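Local coordinates for neutral proteinase inhibitor ScNPI (Streptomyces caespitosus, PDB 4HWX), which inhibits serine peptidases, probably those of the subtilisin type, as a secreted homodimer, and probably also blocks metallopeptidases, at residues Val79-Val84 and Arg88-Lys93; His94-Ser97 and Val101-Ala104. All blocks are in the same frame, centred on the assembly; numbering follows the deposited sequence.

Interaction 1: residues Val79-Val84 and Arg88-Lys93; sequences VTADGV and RRVAWK
W92 and A81 face each other across two antiparallel strands. They form a hydrogen-bonded pair: A81 N gives a bond to W92 O at 2.8 Å, and W92 N gives one to A81 O at 2.8 Å. G83 and V90 make the second such pair, with both bonds 2.9 Å long (G83 N to V90 O, V90 N to G83 O). The hairpin joins neighbouring strands in the antiparallel sheet of the Streptomyces subtilisin inhibitor fold.

The W92 side chain leaves with CG anti to the backbone N (chi1 180°). This brings its six-membered ring alongside the opposite strand. CE3 lies 3.9 Å from A81 CB, and CZ3 lies 3.7 Å from V79 CG2. The indole NE1 hydrogen-bonds to N58 OD1.

T80, D82, A91 and K93 lie on the other face. D82 OD1 rests 3.7 Å from A91 CB. The R89 chain is bent at chi2 and chi3. The bends bring the guanidinium back beside G83, with NH2 3.5 Å from G83 CA. G83 has backbone angles at which a CB would jam against the carbonyl O of D82.

D82 OD2 forms a salt bridge with R89 NH2 of the second subunit, and R89 NH2 forms one with D82 OD2 of that subunit. Apolar side chains meet on the W92 face. The charges on the D82 face pair across the dimer rather than with each other inside the hairpin. The charged face helps join the dimer.

Interaction 2: residues His94-Ser97 and Val101-Ala104; sequences HTFS and VMSA. With ACT (acetate ion), chain E.
H94 NE2 donates a hydrogen bond to OXT of a bound acetate at 2.9 Å. The bond is almost straight (176°), and OXT sits at the edge of the imidazole, near its plane. The acetate probably comes from the crystallisation liquor. The same OXT lies 3.6 Å from F96 CD1.

The F96 ring is packed on both faces. On one, M102 CA makes a CH-pi contact, 3.7 Å from the ring centroid and 20° off the normal. On the opposite face, H94 CD2 stands over the ring centre.

M102 CG is anti to the backbone N (chi1 171°), and the chain stays extended beyond it. The side chain thus runs along the CD2 side of the ring, at about a right angle to F96. M102 CB comes 3.5 Å from F96 CD2. The sulfur follows obliquely, with SD 5.1 Å from the ring centroid, a Met-aromatic contact. V101 CG2 adds a looser van der Waals touch, 4.0 Å from S97 CB.

A serine in place of F96 would probably open a gap between H94 and M102 and strip M102 of its aromatic partner.

In the subtilisin inhibitor fold of this protein, helix 99-105 packs here on the end of strand 88-96 of the sheet. V77 and V79 of strand 77-82 touch M102, while L61 and L106 from loops also touch F96.

How the interactions relate
Both interactions use strand 88-96 and meet strand 77-82, its neighbour in the sheet. Their centres are about 17 Å apart. Interaction 1 pairs strand with strand through backbone hydrogen bonds. Interaction 2 sets a helix against the strand end through side chains, with no hydrogen bond between its segments. Each is partly buried. Charged groups of interaction 1 reach the second subunit, whereas no other protein chain of the assembly touches interaction 2. V79 links the two: its N makes a probable hydrogen bond to H94 O at 2.9 Å, its CG1 packs on M102 CE, and its CG2 on F96 CE2.

Interaction 1: residues Val79-Val84 and Arg88-Lys93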
# COMPACT_ATOMS: atom_id res chain seq x y z
N VAL A 79 -2.53 3.28 12.92
CA VAL A 79 -1.72 3.67 11.77
C VAL A 79 -1.34 2.39 11.03
O VAL A 79 -1.15 1.35 11.67
CB VAL A 79 -0.47 4.53 12.11
CG1 VAL A 79 -0.88 5.91 12.61
CG2 VAL A 79 0.47 3.85 13.10
N THR A 80 -1.29 2.44 9.70
CA THR A 80 -0.91 1.29 8.87
C THR A 80 0.14 1.71 7.87
O THR A 80 0.21 2.88 7.49
CB THR A 80 -2.12 0.67 8.13
OG1 THR A 80 -2.58 1.55 7.11
CG2 THR A 80 -3.25 0.24 9.05
N ALA A 81 1.01 0.77 7.49
CA ALA A 81 2.04 0.96 6.49
C ALA A 81 2.11 -0.32 5.66
O ALA A 81 2.25 -1.41 6.23
CB ALA A 81 3.37 1.27 7.15
N ASP A 82 1.84 -0.23 4.35
CA ASP A 82 1.87 -1.41 3.47
C ASP A 82 2.54 -1.09 2.17
O ASP A 82 2.38 0.02 1.66
CB ASP A 82 0.45 -1.96 3.18
CG ASP A 82 -0.32 -2.42 4.40
OD1 ASP A 82 -0.23 -3.60 4.74
OD2 ASP A 82 -1.07 -1.60 4.97
N GLY A 83 3.24 -2.07 1.61
CA GLY A 83 3.88 -1.93 0.30
C GLY A 83 5.21 -2.63 0.23
O GLY A 83 5.33 -3.78 0.66
N VAL A 84 6.21 -1.92 -0.29
CA VAL A 84 7.56 -2.48 -0.40
C VAL A 84 8.54 -1.39 -0.03
O VAL A 84 8.32 -0.23 -0.36
CB VAL A 84 7.81 -3.12 -1.81
CG1 VAL A 84 7.61 -2.13 -2.95
CG2 VAL A 84 9.18 -3.78 -1.90
N ARG A 88 11.83 -5.18 0.18
CA ARG A 88 11.13 -6.09 1.11
C ARG A 88 9.71 -5.64 1.36
O ARG A 88 9.46 -4.46 1.61
CB ARG A 88 11.84 -6.34 2.45
CG ARG A 88 12.60 -5.18 3.07
CD ARG A 88 13.95 -5.66 3.60
NE ARG A 88 13.92 -5.92 5.04
CZ ARG A 88 14.62 -5.23 5.95
NH1 ARG A 88 15.42 -4.25 5.57
NH2 ARG A 88 14.52 -5.54 7.24
N ARG A 89 8.78 -6.60 1.27
CA ARG A 89 7.35 -6.43 1.50
C ARG A 89 7.14 -5.94 2.94
O ARG A 89 7.79 -6.44 3.86
CB ARG A 89 6.62 -7.76 1.22
CG ARG A 89 5.09 -7.67 1.17
CD ARG A 89 4.53 -7.65 -0.25
NE ARG A 89 3.89 -6.36 -0.55
CZ ARG A 89 2.63 -6.06 -0.27
NH1 ARG A 89 1.82 -6.96 0.27
NH2 ARG A 89 2.16 -4.85 -0.55
N VAL A 90 6.30 -4.91 3.10
CA VAL A 90 5.99 -4.28 4.39
C VAL A 90 4.47 -4.36 4.62
O VAL A 90 3.72 -4.02 3.73
CB VAL A 90 6.51 -2.80 4.45
CG1 VAL A 90 6.00 -2.07 5.70
CG2 VAL A 90 8.04 -2.73 4.36
N ALA A 91 4.06 -4.81 5.81
CA ALA A 91 2.68 -4.91 6.29
C ALA A 91 2.78 -4.65 7.77
O ALA A 91 3.18 -5.53 8.54
CB ALA A 91 2.08 -6.28 5.98
N TRP A 92 2.59 -3.38 8.15
CA TRP A 92 2.79 -2.94 9.54
C TRP A 92 1.61 -2.12 10.03
O TRP A 92 0.98 -1.40 9.25
CB TRP A 92 4.09 -2.12 9.64
CG TRP A 92 4.43 -1.59 11.02
CD1 TRP A 92 5.14 -2.24 11.99
CD2 TRP A 92 4.13 -0.29 11.54
NE1 TRP A 92 5.29 -1.42 13.09
CE2 TRP A 92 4.68 -0.21 12.84
CE3 TRP A 92 3.48 0.85 11.01
CZ2 TRP A 92 4.58 0.93 13.63
CZ3 TRP A 92 3.41 2.00 11.78
CH2 TRP A 92 3.96 2.04 13.08
N LYS A 93 1.31 -2.25 11.32
CA LYS A 93 0.28 -1.45 11.96
C LYS A 93 0.62 -1.21 13.43
O LYS A 93 1.42 -1.94 14.02
CB LYS A 93 -1.13 -2.06 11.80
CG LYS A 93 -1.34 -3.38 12.54
CD LYS A 93 -2.76 -3.90 12.34
CE LYS A 93 -2.95 -5.28 12.94
NZ LYS A 93 -4.30 -5.84 12.62

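Interaction 2: residues His94-Ser97 and Val101-Ala104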
# COMPACT_ATOMS: atom_id res chain seq x y z
N HIS A 94 0.00 -0.19 14.02
CA HIS A 94 0.13 0.14 15.45
C HIS A 94 -1.10 0.88 15.87
O HIS A 94 -1.49 1.82 15.19
CB HIS A 94 1.40 0.96 15.77
CG HIS A 94 1.67 1.04 17.24
ND1 HIS A 94 2.49 0.12 17.88
CD2 HIS A 94 1.17 1.90 18.17
CE1 HIS A 94 2.49 0.47 19.16
NE2 HIS A 94 1.72 1.53 19.39
N THR A 95 -1.71 0.44 16.98
CA THR A 95 -2.92 1.05 17.57
C THR A 95 -2.53 1.89 18.79
O THR A 95 -1.82 1.41 19.68
CB THR A 95 -3.95 -0.03 17.95
OG1 THR A 95 -4.27 -0.78 16.79
CG2 THR A 95 -5.25 0.57 18.54
N PHE A 96 -2.96 3.15 18.81
CA PHE A 96 -2.75 4.07 19.92
C PHE A 96 -4.07 4.25 20.70
O PHE A 96 -5.14 4.16 20.11
CB PHE A 96 -2.23 5.43 19.40
CG PHE A 96 -0.91 5.36 18.68
CD1 PHE A 96 0.30 5.37 19.39
CD2 PHE A 96 -0.85 5.32 17.29
CE1 PHE A 96 1.53 5.32 18.72
CE2 PHE A 96 0.38 5.30 16.61
CZ PHE A 96 1.56 5.30 17.34
N SER A 97 -3.97 4.55 22.03
CA SER A 97 -5.11 4.76 22.96
C SER A 97 -6.08 5.83 22.43
O SER A 97 -7.29 5.66 22.55
CB SER A 97 -4.58 5.21 24.33
OG SER A 97 -3.67 4.27 24.87
N VAL A 101 -2.14 10.49 22.22
CA VAL A 101 -1.10 9.47 22.47
C VAL A 101 -0.37 9.13 21.14
O VAL A 101 0.86 9.01 21.12
CB VAL A 101 -1.68 8.20 23.16
CG1 VAL A 101 -0.59 7.13 23.34
CG2 VAL A 101 -2.32 8.54 24.51
N MET A 102 -1.11 9.06 20.05
CA MET A 102 -0.54 8.83 18.73
C MET A 102 0.45 9.92 18.38
O MET A 102 1.60 9.62 18.03
CB MET A 102 -1.64 8.75 17.67
CG MET A 102 -1.07 8.74 16.27
SD MET A 102 -2.33 8.50 15.01
CE MET A 102 -1.44 9.27 13.56
N SER A 103 0.02 11.19 18.51
CA SER A 103 0.86 12.36 18.21
C SER A 103 2.13 12.35 19.08
O SER A 103 3.24 12.56 18.55
CB SER A 103 0.08 13.66 18.40
OG SER A 103 0.92 14.78 18.20
N ALA A 104 1.98 12.05 20.39
CA ALA A 104 3.12 12.03 21.33
C ALA A 104 4.19 11.00 20.93
O ALA A 104 5.39 11.30 21.00
CB ALA A 104 2.63 11.74 22.75
C ACT E . 2.13 2.87 22.65
O ACT E . 2.00 2.67 23.88
OXT ACT E . 1.14 2.89 21.92
CH3 ACT E . 3.50 3.08 22.06